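PDB 4HVT: post-proline cleaving enzyme from Rickettsia typhi, which is probably a serine oligopeptidase that cuts short peptides on the carboxyl side of proline. Local coordinates for residues A[298-303]-A[378-384]; A[320-326]-A[339-345]; A[352-356]-A[398-402]; A[372-376]-A[387-392]. One frame throughout, in Å; residues are numbered along the deposited sequence.

Contact 1: A[298-303]-A[378-384]; sequences FKEYVF and TLENEQW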
loop_
_atom_site.group_PDB
_atom_site.type_symbol
_atom_site.label_atom_id
_atom_site.label_comp_id
_atom_site.label_asym_id
_atom_site.label_seq_id
_atom_site.Cartn_x
_atom_site.Cartn_y
_atom_site.Cartn_z
ATOM N N PHE A 298 11.831 20.923 1.921
ATOM C CA PHE A 298 12.414 21.497 3.102
ATOM C C PHE A 298 12.640 22.964 2.775
ATOM O O PHE A 298 13.334 23.290 1.797
ATOM C CB PHE A 298 13.736 20.853 3.432
ATOM C CG PHE A 298 14.340 21.343 4.731
ATOM C CD1 PHE A 298 13.682 21.135 5.928
ATOM C CD2 PHE A 298 15.535 22.069 4.740
ATOM C CE1 PHE A 298 14.244 21.596 7.125
ATOM C CE2 PHE A 298 16.093 22.539 5.934
ATOM C CZ PHE A 298 15.456 22.282 7.122
ATOM N N LYS A 299 12.102 23.846 3.604
ATOM C CA LYS A 299 12.126 25.275 3.303
ATOM C C LYS A 299 11.591 25.452 1.871
ATOM O O LYS A 299 10.599 24.851 1.526
ATOM C CB LYS A 299 13.522 25.902 3.541
ATOM C CG LYS A 299 14.132 25.520 4.866
ATOM C CD LYS A 299 13.377 25.976 6.005
ATOM C CE LYS A 299 14.369 26.263 7.178
ATOM N NZ LYS A 299 13.555 26.744 8.299
ATOM N N GLU A 300 12.263 26.234 1.050
ATOM C CA GLU A 300 11.797 26.492 -0.328
ATOM C C GLU A 300 12.368 25.503 -1.363
ATOM O O GLU A 300 12.202 25.709 -2.552
ATOM C CB GLU A 300 12.171 27.945 -0.718
ATOM C CG GLU A 300 11.362 28.951 0.089
ATOM C CD GLU A 300 11.593 30.392 -0.277
ATOM O OE1 GLU A 300 12.217 30.654 -1.327
ATOM O OE2 GLU A 300 11.160 31.296 0.522
ATOM N N TYR A 301 12.952 24.385 -0.926
ATOM C CA TYR A 301 13.560 23.399 -1.816
ATOM C C TYR A 301 12.678 22.145 -1.922
ATOM O O TYR A 301 12.047 21.796 -0.915
ATOM C CB TYR A 301 14.955 23.015 -1.308
ATOM C CG TYR A 301 15.916 24.163 -1.471
ATOM C CD1 TYR A 301 15.879 25.246 -0.601
ATOM C CD2 TYR A 301 16.774 24.219 -2.549
ATOM C CE1 TYR A 301 16.685 26.334 -0.779
ATOM C CE2 TYR A 301 17.600 25.303 -2.721
ATOM C CZ TYR A 301 17.529 26.365 -1.852
ATOM O OH TYR A 301 18.307 27.481 -2.039
ATOM N N VAL A 302 12.687 21.461 -3.055
ATOM C CA VAL A 302 11.905 20.288 -3.326
ATOM C C VAL A 302 12.811 19.164 -3.772
ATOM O O VAL A 302 13.860 19.415 -4.345
ATOM C CB VAL A 302 10.804 20.555 -4.394
ATOM C CG1 VAL A 302 9.683 21.416 -3.825
ATOM C CG2 VAL A 302 11.405 21.223 -5.580
ATOM N N PHE A 303 12.448 17.945 -3.389
ATOM C CA PHE A 303 13.221 16.735 -3.669
ATOM C C PHE A 303 12.516 15.890 -4.671
ATOM O O PHE A 303 11.338 15.581 -4.489
ATOM C CB PHE A 303 13.395 15.910 -2.402
ATOM C CG PHE A 303 14.031 16.676 -1.261
ATOM C CD1 PHE A 303 15.327 17.024 -1.350
ATOM C CD2 PHE A 303 13.299 17.090 -0.153
ATOM C CE1 PHE A 303 15.954 17.749 -0.371
ATOM C CE2 PHE A 303 13.914 17.839 0.825
ATOM C CZ PHE A 303 15.232 18.209 0.691
ATOM N N THR A 378 20.696 19.230 6.791
ATOM C CA THR A 378 19.951 20.446 6.760
ATOM C C THR A 378 20.506 21.415 5.723
ATOM O O THR A 378 21.299 21.037 4.882
ATOM C CB THR A 378 19.848 21.025 8.182
ATOM O OG1 THR A 378 18.918 22.119 8.198
ATOM C CG2 THR A 378 21.211 21.487 8.691
ATOM N N LEU A 379 20.025 22.654 5.770
ATOM C CA LEU A 379 20.581 23.765 5.004
ATOM C C LEU A 379 21.299 24.730 5.897
ATOM O O LEU A 379 20.802 25.073 6.968
ATOM C CB LEU A 379 19.480 24.571 4.329
ATOM C CG LEU A 379 18.893 24.086 3.025
ATOM C CD1 LEU A 379 17.652 24.947 2.692
ATOM C CD2 LEU A 379 19.910 24.198 1.879
ATOM N N GLU A 380 22.480 25.143 5.434
ATOM C CA GLU A 380 23.295 26.156 6.106
ATOM C C GLU A 380 23.772 27.071 5.014
ATOM O O GLU A 380 24.471 26.630 4.090
ATOM C CB GLU A 380 24.516 25.526 6.706
ATOM C CG GLU A 380 24.398 25.079 8.133
ATOM C CD GLU A 380 25.761 25.150 8.822
ATOM O OE1 GLU A 380 26.702 24.447 8.397
ATOM O OE2 GLU A 380 25.902 25.949 9.761
ATOM N N ASN A 381 23.389 28.339 5.078
ATOM C CA ASN A 381 23.866 29.296 4.092
ATOM C C ASN A 381 23.452 28.877 2.690
ATOM O O ASN A 381 24.266 28.894 1.768
ATOM C CB ASN A 381 25.390 29.394 4.173
ATOM N N GLU A 382 22.195 28.467 2.541
ATOM C CA GLU A 382 21.673 27.971 1.288
ATOM C C GLU A 382 22.490 26.809 0.671
ATOM O O GLU A 382 22.361 26.539 -0.528
ATOM C CB GLU A 382 21.522 29.112 0.248
ATOM C CG GLU A 382 20.513 30.197 0.604
ATOM C CD GLU A 382 19.108 29.660 0.828
ATOM O OE1 GLU A 382 18.364 29.421 -0.162
ATOM O OE2 GLU A 382 18.745 29.490 2.014
ATOM N N GLN A 383 23.298 26.102 1.467
ATOM C CA GLN A 383 23.925 24.855 0.964
ATOM C C GLN A 383 23.493 23.663 1.817
ATOM O O GLN A 383 23.312 23.804 3.017
ATOM C CB GLN A 383 25.447 24.927 1.018
ATOM C CG GLN A 383 26.084 25.978 0.132
ATOM C CD GLN A 383 25.878 25.743 -1.360
ATOM O OE1 GLN A 383 26.134 24.646 -1.909
ATOM N NE2 GLN A 383 25.440 26.794 -2.043
ATOM N N TRP A 384 23.368 22.512 1.177
ATOM C CA TRP A 384 23.098 21.258 1.897
ATOM C C TRP A 384 24.269 20.809 2.742
ATOM O O TRP A 384 25.396 20.718 2.261
ATOM C CB TRP A 384 22.713 20.134 0.913
ATOM C CG TRP A 384 21.494 20.483 0.127
ATOM C CD1 TRP A 384 21.436 20.770 -1.200
ATOM C CD2 TRP A 384 20.154 20.616 0.629
ATOM N NE1 TRP A 384 20.138 21.077 -1.569
ATOM C CE2 TRP A 384 19.335 21.006 -0.457
ATOM C CE3 TRP A 384 19.576 20.511 1.883
ATOM C CZ2 TRP A 384 17.957 21.232 -0.309
ATOM C CZ3 TRP A 384 18.195 20.668 2.004
ATOM C CH2 TRP A 384 17.415 21.024 0.920
HETATM O O HOH W 1 15.410 29.849 -0.446
#
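The benzo end of W384 slides in beside Y301 and F303, and here the contact is tightest. It turns its edge to the face of Y301 in an offset edge-to-face pair, planes at 79°, with W384 CZ2 3.6 Å from Y301 CB. W384 CH2 lies equally close to F303 CZ, but those two rings meet obliquely. L379 extends the apolar patch: its CD1 packs 3.8 Å from Y301 CD1 and also reaches F298 CD2, while its CD2 sits over one face of the indole, toward the rim. The backbone N of L379 is buried here without a partner. Two hairpin turns of neighbouring propeller blades meet in this way, a type II' turn from F298 to Y301 and a type I' turn from E380 to Q383, in the domain assigned as the N-terminal beta-propeller of the prolyl oligopeptidase family. F298, with CG anti to its own N (chi1 -175°), sends its ring to T378, whose OG1 is hydrogen-bonded to D360 O. Toward solvent the packing gives way to a polar fringe. The bent chain of exposed E382 brings OE1 to Y301 OH, which donates a 2.7 Å hydrogen bond from above the carboxylate plane, 44° out of it. Water 1 also donates to E382 OE1 and bridges weakly to E300 OE1, while K299 touches L379 through CG and carries its amine away.

Contact 2: A[320-326]-A[339-345]; sequences GSLVALH and SLKILFT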
loop_
_atom_site.group_PDB
_atom_site.type_symbol
_atom_site.label_atom_id
_atom_site.label_comp_id
_atom_site.label_asym_id
_atom_site.label_seq_id
_atom_site.Cartn_x
_atom_site.Cartn_y
_atom_site.Cartn_z
ATOM N N GLY A 320 17.191 6.430 -10.408
ATOM C CA GLY A 320 17.211 6.111 -8.969
ATOM C C GLY A 320 17.869 7.137 -8.060
ATOM O O GLY A 320 17.830 7.000 -6.842
ATOM N N SER A 321 18.441 8.185 -8.644
ATOM C CA SER A 321 18.998 9.302 -7.912
ATOM C C SER A 321 17.934 10.222 -7.347
ATOM O O SER A 321 16.804 10.289 -7.842
ATOM C CB SER A 321 19.934 10.155 -8.813
ATOM O OG SER A 321 21.003 9.363 -9.367
ATOM N N LEU A 322 18.322 10.917 -6.288
ATOM C CA LEU A 322 17.497 11.961 -5.706
ATOM C C LEU A 322 18.176 13.296 -5.948
ATOM O O LEU A 322 19.331 13.476 -5.614
ATOM C CB LEU A 322 17.306 11.748 -4.210
ATOM C CG LEU A 322 16.183 12.641 -3.604
ATOM C CD1 LEU A 322 14.793 12.065 -3.891
ATOM C CD2 LEU A 322 16.380 12.783 -2.089
ATOM N N VAL A 323 17.436 14.246 -6.510
ATOM C CA VAL A 323 17.949 15.600 -6.654
ATOM C C VAL A 323 17.099 16.603 -5.839
ATOM O O VAL A 323 15.963 16.274 -5.409
ATOM C CB VAL A 323 17.908 16.054 -8.139
ATOM C CG1 VAL A 323 18.686 15.104 -9.063
ATOM C CG2 VAL A 323 16.452 16.178 -8.610
ATOM N N ALA A 324 17.692 17.769 -5.556
ATOM C CA ALA A 324 17.017 18.815 -4.893
ATOM C C ALA A 324 17.216 20.063 -5.692
ATOM O O ALA A 324 18.253 20.242 -6.357
ATOM C CB ALA A 324 17.607 19.025 -3.526
ATOM N N LEU A 325 16.210 20.915 -5.618
ATOM C CA LEU A 325 16.274 22.232 -6.280
ATOM C C LEU A 325 15.324 23.201 -5.599
ATOM O O LEU A 325 14.313 22.862 -4.995
ATOM C CB LEU A 325 15.962 22.195 -7.775
ATOM C CG LEU A 325 14.614 21.718 -8.312
ATOM C CD1 LEU A 325 14.383 22.082 -9.768
ATOM C CD2 LEU A 325 14.367 20.187 -8.110
ATOM N N HIS A 326 15.624 24.453 -5.754
ATOM C CA HIS A 326 14.679 25.492 -5.325
ATOM C C HIS A 326 13.387 25.420 -6.119
ATOM O O HIS A 326 13.406 25.142 -7.345
ATOM C CB HIS A 326 15.267 26.892 -5.507
ATOM C CG HIS A 326 14.524 27.944 -4.743
ATOM N ND1 HIS A 326 13.593 28.793 -5.307
ATOM C CD2 HIS A 326 14.648 28.336 -3.450
ATOM C CE1 HIS A 326 13.117 29.603 -4.381
ATOM N NE2 HIS A 326 13.732 29.335 -3.232
ATOM N N SER A 339 19.963 25.914 -9.327
ATOM C CA SER A 339 20.023 25.370 -7.965
ATOM C C SER A 339 20.081 23.848 -7.870
ATOM O O SER A 339 20.075 23.303 -6.741
ATOM C CB SER A 339 18.827 25.848 -7.114
ATOM O OG SER A 339 17.637 25.302 -7.596
ATOM N N LEU A 340 20.080 23.127 -8.977
ATOM C CA LEU A 340 19.890 21.690 -8.861
ATOM C C LEU A 340 21.124 21.025 -8.266
ATOM O O LEU A 340 22.253 21.327 -8.673
ATOM C CB LEU A 340 19.503 21.083 -10.205
ATOM C CG LEU A 340 19.302 19.580 -10.125
ATOM C CD1 LEU A 340 18.001 19.240 -10.861
ATOM C CD2 LEU A 340 20.509 18.834 -10.682
ATOM N N LYS A 341 20.910 20.147 -7.271
ATOM C CA LYS A 341 21.971 19.428 -6.608
ATOM C C LYS A 341 21.583 17.967 -6.549
ATOM O O LYS A 341 20.433 17.661 -6.425
ATOM C CB LYS A 341 22.166 19.953 -5.221
ATOM C CG LYS A 341 22.567 21.421 -5.183
ATOM C CD LYS A 341 23.994 21.527 -5.619
ATOM C CE LYS A 341 24.578 22.901 -5.419
ATOM N NZ LYS A 341 25.975 22.776 -5.866
ATOM N N ILE A 342 22.566 17.075 -6.580
ATOM C CA ILE A 342 22.303 15.650 -6.440
ATOM C C ILE A 342 22.568 15.210 -5.004
ATOM O O ILE A 342 23.671 15.416 -4.458
ATOM C CB ILE A 342 23.204 14.835 -7.371
ATOM C CG1 ILE A 342 22.893 15.198 -8.825
ATOM C CG2 ILE A 342 23.047 13.373 -7.115
ATOM C CD1 ILE A 342 24.037 14.935 -9.748
ATOM N N LEU A 343 21.561 14.676 -4.373
ATOM C CA LEU A 343 21.666 14.271 -2.954
ATOM C C LEU A 343 21.871 12.796 -2.715
ATOM O O LEU A 343 22.298 12.411 -1.613
ATOM C CB LEU A 343 20.476 14.732 -2.173
ATOM C CG LEU A 343 20.462 16.287 -2.169
ATOM C CD1 LEU A 343 19.357 16.713 -1.259
ATOM C CD2 LEU A 343 21.787 16.896 -1.777
ATOM N N PHE A 344 21.608 11.981 -3.705
ATOM C CA PHE A 344 21.728 10.528 -3.566
ATOM C C PHE A 344 22.003 9.967 -4.934
ATOM O O PHE A 344 21.292 10.265 -5.863
ATOM C CB PHE A 344 20.426 9.952 -3.004
ATOM C CG PHE A 344 20.340 8.446 -3.002
ATOM C CD1 PHE A 344 21.175 7.697 -2.168
ATOM C CD2 PHE A 344 19.443 7.759 -3.795
ATOM C CE1 PHE A 344 21.127 6.307 -2.166
ATOM C CE2 PHE A 344 19.370 6.361 -3.753
ATOM C CZ PHE A 344 20.204 5.637 -2.940
ATOM N N THR A 345 23.031 9.128 -5.013
ATOM C CA THR A 345 23.447 8.487 -6.256
ATOM C C THR A 345 23.627 7.037 -5.843
ATOM O O THR A 345 24.597 6.715 -5.207
ATOM C CB THR A 345 24.800 9.048 -6.789
ATOM O OG1 THR A 345 24.716 10.479 -7.014
ATOM C CG2 THR A 345 25.223 8.323 -8.089
HETATM O O HOH W 2 23.410 10.689 -9.524
#
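L322 pairs with F344 across two antiparallel strands, the third and the outermost of a four-stranded propeller blade, and the pairing contains a classic beta bulge: L343 and F344 both face L322. The carbonyl of L322 therefore serves two donors. L343 N gives it the stronger bond, 2.8 Å to L322 O, whereas the bond from F344 N is weak at 3.3 Å to the same oxygen. L322 N in turn donates to F344 O, tilted 22° from the carbonyl plane. Beyond the bulge the ladder is regular: A324 N donates to K341 O, and K341 N returns a 2.8 Å bond to A324 O, nearly along the C=O axis. V323 and I342 form the intervening non-hydrogen-bonded pair, and the backbone of V323 is hydrogen-bonded to W304 of strand 301-305, the next strand inward.

Where the strands end, a side chain replaces the backbone acceptor. S339 OG, held between its own N and carbonyl carbon (chi1 67°), accepts from H326 N at 2.9 Å and is also hydrogen-bonded to D329 OD2. At the other end, water 2 links S321 OG with T345 OG1; it donates to S321 OG, which has K318 O as a further partner. Packing follows the two faces of the sheet. A324 CB meets L343 CD1 on the face that carries L322 and F344, which is turned to strand 350-357 of the next blade; on the other, V323 CG1 lies 4.2 Å from I342 CG1. The ring of F344 brings its CE2 edge to within 3.5 Å of G320 O.

Contact 3: A[352-356]-A[398-402]; sequences FNFIS and IFGMS
F354 and M401 both carry CG in the cramped position between backbone N and carbonyl carbon (chi1 65° for F354), which swings the phenyl ring and the thioether chain into the gap between their strands. F399 instead has CG anti to N, and its ring comes up to meet F354. The two rings touch rim to rim, neither lying over the other's face: F354 CZ is 3.5 Å from F399 CD2, and the planes are only 21° apart. F354 CE1 packs against M401 CG at 3.8 Å. Farther along, the sulfur lies beside S356, M401 SD 3.7 Å from S356 CB, and the bend at chi3 brings the methyl there as well.

The two strands run roughly the same way, 30° apart, but their axes stay 8.6 Å from each other and the space between is filled by side chains. Strands 350-357 and 398-402 are first strands of two consecutive blades of the beta-propeller, where such lining strands face one another near the axis of the domain. A classic bulge, N353 and F354 both facing A365 of the next strand in the blade, lets adjacent residues both point toward the neighbouring blade. N353 uses this to reach water 3: its ND2 donates to the water at 3.0 Å, and the water gives a weak bond to F399 O. That water and F399 O both lie at the edge of the F354 ring, in its plane. S356 OG is hydrogen-bonded to S403 OG, a second polar tie between the blades.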
loop_
_atom_site.group_PDB
_atom_site.type_symbol
_atom_site.label_atom_id
_atom_site.label_comp_id
_atom_site.label_asym_id
_atom_site.label_seq_id
_atom_site.Cartn_x
_atom_site.Cartn_y
_atom_site.Cartn_z
ATOM N N PHE A 352 16.596 4.331 -3.131
ATOM C CA PHE A 352 15.840 5.287 -2.372
ATOM C C PHE A 352 14.557 4.752 -1.732
ATOM O O PHE A 352 13.794 3.978 -2.347
ATOM C CB PHE A 352 15.492 6.464 -3.301
ATOM C CG PHE A 352 14.613 7.506 -2.658
ATOM C CD1 PHE A 352 15.167 8.471 -1.834
ATOM C CD2 PHE A 352 13.245 7.543 -2.893
ATOM C CE1 PHE A 352 14.354 9.481 -1.272
ATOM C CE2 PHE A 352 12.441 8.533 -2.360
ATOM C CZ PHE A 352 12.981 9.480 -1.488
ATOM N N ASN A 353 14.282 5.121 -0.477
ATOM C CA ASN A 353 13.042 4.788 0.151
ATOM C C ASN A 353 12.117 6.018 0.311
ATOM O O ASN A 353 11.072 6.129 -0.374
ATOM C CB ASN A 353 13.256 4.023 1.456
ATOM C CG ASN A 353 11.976 3.476 2.056
ATOM O OD1 ASN A 353 10.923 3.388 1.405
ATOM N ND2 ASN A 353 12.055 3.113 3.346
ATOM N N PHE A 354 12.493 6.936 1.184
ATOM C CA PHE A 354 11.699 8.126 1.402
ATOM C C PHE A 354 12.514 9.286 1.946
ATOM O O PHE A 354 13.599 9.099 2.503
ATOM C CB PHE A 354 10.444 7.876 2.290
ATOM C CG PHE A 354 10.729 7.471 3.706
ATOM C CD1 PHE A 354 11.102 8.436 4.642
ATOM C CD2 PHE A 354 10.608 6.144 4.107
ATOM C CE1 PHE A 354 11.358 8.082 5.970
ATOM C CE2 PHE A 354 10.811 5.784 5.432
ATOM C CZ PHE A 354 11.209 6.760 6.358
ATOM N N ILE A 355 11.928 10.478 1.789
ATOM C CA ILE A 355 12.332 11.706 2.533
ATOM C C ILE A 355 11.263 12.018 3.587
ATOM O O ILE A 355 10.069 11.852 3.336
ATOM C CB ILE A 355 12.414 12.892 1.588
ATOM C CG1 ILE A 355 13.658 12.804 0.693
ATOM C CG2 ILE A 355 12.392 14.262 2.263
ATOM C CD1 ILE A 355 14.940 13.247 1.347
ATOM N N SER A 356 11.681 12.480 4.774
ATOM C CA SER A 356 10.716 12.967 5.760
ATOM C C SER A 356 11.387 14.175 6.405
ATOM O O SER A 356 12.620 14.197 6.549
ATOM C CB SER A 356 10.368 11.900 6.778
ATOM O OG SER A 356 9.146 12.162 7.447
ATOM N N ILE A 398 14.563 -2.311 9.498
ATOM C CA ILE A 398 13.538 -1.696 8.700
ATOM C C ILE A 398 13.072 -0.476 9.483
ATOM O O ILE A 398 12.742 -0.598 10.669
ATOM C CB ILE A 398 12.352 -2.689 8.536
ATOM C CG1 ILE A 398 12.849 -3.987 7.920
ATOM C CG2 ILE A 398 11.184 -2.051 7.806
ATOM C CD1 ILE A 398 13.350 -3.872 6.507
ATOM N N PHE A 399 13.054 0.665 8.799
ATOM C CA PHE A 399 12.868 2.013 9.325
ATOM C C PHE A 399 11.594 2.659 8.836
ATOM O O PHE A 399 11.252 2.589 7.660
ATOM C CB PHE A 399 14.061 2.869 8.925
ATOM C CG PHE A 399 14.030 4.290 9.428
ATOM C CD1 PHE A 399 14.580 4.621 10.649
ATOM C CD2 PHE A 399 13.530 5.310 8.615
ATOM C CE1 PHE A 399 14.583 5.961 11.099
ATOM C CE2 PHE A 399 13.554 6.626 9.023
ATOM C CZ PHE A 399 14.065 6.964 10.276
ATOM N N GLY A 400 10.901 3.335 9.753
ATOM C CA GLY A 400 9.777 4.151 9.401
ATOM C C GLY A 400 9.695 5.347 10.294
ATOM O O GLY A 400 10.335 5.388 11.386
ATOM N N MET A 401 8.938 6.343 9.844
ATOM C CA MET A 401 8.765 7.519 10.709
ATOM C C MET A 401 7.571 8.374 10.285
ATOM O O MET A 401 7.120 8.271 9.169
ATOM C CB MET A 401 10.035 8.370 10.774
ATOM C CG MET A 401 10.357 9.157 9.499
ATOM S SD MET A 401 11.936 10.035 9.627
ATOM C CE MET A 401 11.622 11.406 10.613
ATOM N N SER A 402 7.123 9.198 11.237
ATOM C CA SER A 402 6.110 10.240 10.978
ATOM C C SER A 402 6.722 11.561 11.433
ATOM O O SER A 402 7.364 11.629 12.474
ATOM C CB SER A 402 4.813 9.979 11.741
ATOM O OG SER A 402 4.943 9.900 13.141
HETATM O O HOH W 3 9.622 2.159 4.794
#

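Contact 4: A[372-376]-A[387-392]; sequences AKVVT and PVVLKL
V388 and T376 exchange two backbone hydrogen bonds. V388 N donates to T376 O at 2.8 Å, in the carbonyl plane and nearly straight (167° at the hydrogen), and T376 N answers to V388 O at 3.0 Å. One step on, L390 N donates to V374 O at 2.9 Å, approaching from 33° off the carbonyl plane. The return bond is replaced by water: water 4 accepts from V374 N and donates to L390 O at 2.7 Å, so both groups are satisfied although the strands have begun to part. Water 5 donates to V388 O, which thus holds two donors, and lies 2.9 Å from T376 OG1.

This is the outer pairing of a propeller blade, antiparallel strand 388-390 laid along the strand 371-380, whose other side bonds to 362-368. Between the hydrogen-bonded pairs sits the non-hydrogen-bonded pair V375 and V389, where V375 CA makes a CA-H...O contact with V388 O. On that face V375 packs alongside P387, the two CB atoms 3.8 Å apart, and reaches V389 more loosely through its CG1.

The opposite face carries V374, T376, V388 and L390. V374 and L390 point the same way, side by side; V374 CG1, anti to its own N at chi1 -179°, leans toward L390 CD2. V374 CG2 turns instead to L392, which crosses it at about a right angle. L392 CD1 presses to 3.5 Å from A372 O and also touches A372 CB, while F399 of the following blade packs on A372, V374 and L392.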
loop_
_atom_site.group_PDB
_atom_site.type_symbol
_atom_site.label_atom_id
_atom_site.label_comp_id
_atom_site.label_asym_id
_atom_site.label_seq_id
_atom_site.Cartn_x
_atom_site.Cartn_y
_atom_site.Cartn_z
ATOM N N ALA A 372 17.604 -1.215 5.809
ATOM C CA ALA A 372 17.390 0.231 5.947
ATOM C C ALA A 372 18.647 0.984 6.426
ATOM O O ALA A 372 19.391 0.504 7.307
ATOM C CB ALA A 372 16.232 0.549 6.884
ATOM N N LYS A 373 18.837 2.135 5.808
ATOM C CA LYS A 373 19.926 3.072 6.143
ATOM C C LYS A 373 19.330 4.457 6.145
ATOM O O LYS A 373 18.538 4.798 5.254
ATOM C CB LYS A 373 21.027 2.994 5.096
ATOM C CG LYS A 373 21.619 1.590 4.915
ATOM C CD LYS A 373 22.380 1.077 6.157
ATOM C CE LYS A 373 22.696 -0.410 6.047
ATOM N NZ LYS A 373 23.476 -0.980 7.185
ATOM N N VAL A 374 19.760 5.277 7.097
ATOM C CA VAL A 374 19.234 6.618 7.251
ATOM C C VAL A 374 20.350 7.636 7.546
ATOM O O VAL A 374 21.260 7.382 8.318
ATOM C CB VAL A 374 18.217 6.647 8.430
ATOM C CG1 VAL A 374 17.593 8.022 8.630
ATOM C CG2 VAL A 374 17.109 5.649 8.208
ATOM N N VAL A 375 20.226 8.810 6.952
ATOM C CA VAL A 375 21.060 9.967 7.256
ATOM C C VAL A 375 20.135 11.180 7.417
ATOM O O VAL A 375 19.013 11.184 6.984
ATOM C CB VAL A 375 22.088 10.335 6.138
ATOM C CG1 VAL A 375 23.081 9.224 5.910
ATOM C CG2 VAL A 375 21.411 10.753 4.836
ATOM N N THR A 376 20.650 12.162 8.156
ATOM C CA THR A 376 20.018 13.456 8.312
ATOM C C THR A 376 20.944 14.555 7.839
ATOM O O THR A 376 22.155 14.464 7.921
ATOM C CB THR A 376 19.533 13.769 9.763
ATOM O OG1 THR A 376 20.644 13.960 10.646
ATOM C CG2 THR A 376 18.642 12.664 10.309
ATOM N N PRO A 387 25.733 15.073 5.359
ATOM C CA PRO A 387 24.816 14.223 6.140
ATOM C C PRO A 387 25.478 13.515 7.332
ATOM O O PRO A 387 26.696 13.320 7.334
ATOM C CB PRO A 387 24.316 13.232 5.135
ATOM C CG PRO A 387 24.480 13.927 3.812
ATOM C CD PRO A 387 25.719 14.720 3.926
ATOM N N VAL A 388 24.679 13.288 8.359
ATOM C CA VAL A 388 25.110 12.560 9.578
ATOM C C VAL A 388 24.373 11.205 9.553
ATOM O O VAL A 388 23.138 11.160 9.413
ATOM C CB VAL A 388 24.740 13.341 10.857
ATOM C CG1 VAL A 388 25.157 12.546 12.123
ATOM C CG2 VAL A 388 25.406 14.691 10.888
ATOM N N VAL A 389 25.122 10.112 9.685
ATOM C CA VAL A 389 24.511 8.796 9.730
ATOM C C VAL A 389 23.662 8.643 11.001
ATOM O O VAL A 389 24.143 8.926 12.117
ATOM C CB VAL A 389 25.586 7.662 9.681
ATOM C CG1 VAL A 389 24.968 6.347 10.007
ATOM C CG2 VAL A 389 26.243 7.627 8.312
ATOM N N LEU A 390 22.442 8.122 10.850
ATOM C CA LEU A 390 21.634 7.749 12.005
ATOM C C LEU A 390 21.727 6.229 12.175
ATOM O O LEU A 390 21.150 5.482 11.367
ATOM C CB LEU A 390 20.203 8.196 11.813
ATOM C CG LEU A 390 19.237 7.956 12.976
ATOM C CD1 LEU A 390 19.680 8.703 14.225
ATOM C CD2 LEU A 390 17.841 8.347 12.579
ATOM N N LYS A 391 22.476 5.790 13.185
ATOM C CA LYS A 391 22.794 4.362 13.344
ATOM C C LYS A 391 21.520 3.649 13.801
ATOM O O LYS A 391 20.816 4.140 14.691
ATOM C CB LYS A 391 23.944 4.222 14.385
ATOM N N LEU A 392 21.145 2.589 13.118
ATOM C CA LEU A 392 19.945 1.830 13.473
ATOM C C LEU A 392 20.312 0.578 14.297
ATOM O O LEU A 392 20.910 -0.304 13.750
ATOM C CB LEU A 392 19.240 1.425 12.188
ATOM C CG LEU A 392 18.818 2.615 11.300
ATOM C CD1 LEU A 392 18.014 2.179 10.106
ATOM C CD2 LEU A 392 18.065 3.698 12.060
HETATM O O HOH W 4 21.692 4.244 9.001
HETATM O O HOH W 5 21.475 11.480 11.825
#

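The contacts span three consecutive propeller blades. Contact 2 lies in the first and contact 4 in the second; contact 1 joins these two, and contact 3 joins the second to the third. Contacts 1 and 2, with centres about 11 Å apart, share strand pairing through V302 N to L325 O at 2.9 Å and a probable hydrogen bond between E300 OE1 and H326 NE2. L322 and F344 of contact 2 pack on F352 of contact 3. F399 ties contact 3 to contact 4, its CG 3.6 Å from V374 CG2. All four lie in the propeller, whereas the probable catalytic triad S566, D649 and H682 belongs to the hydrolase domain.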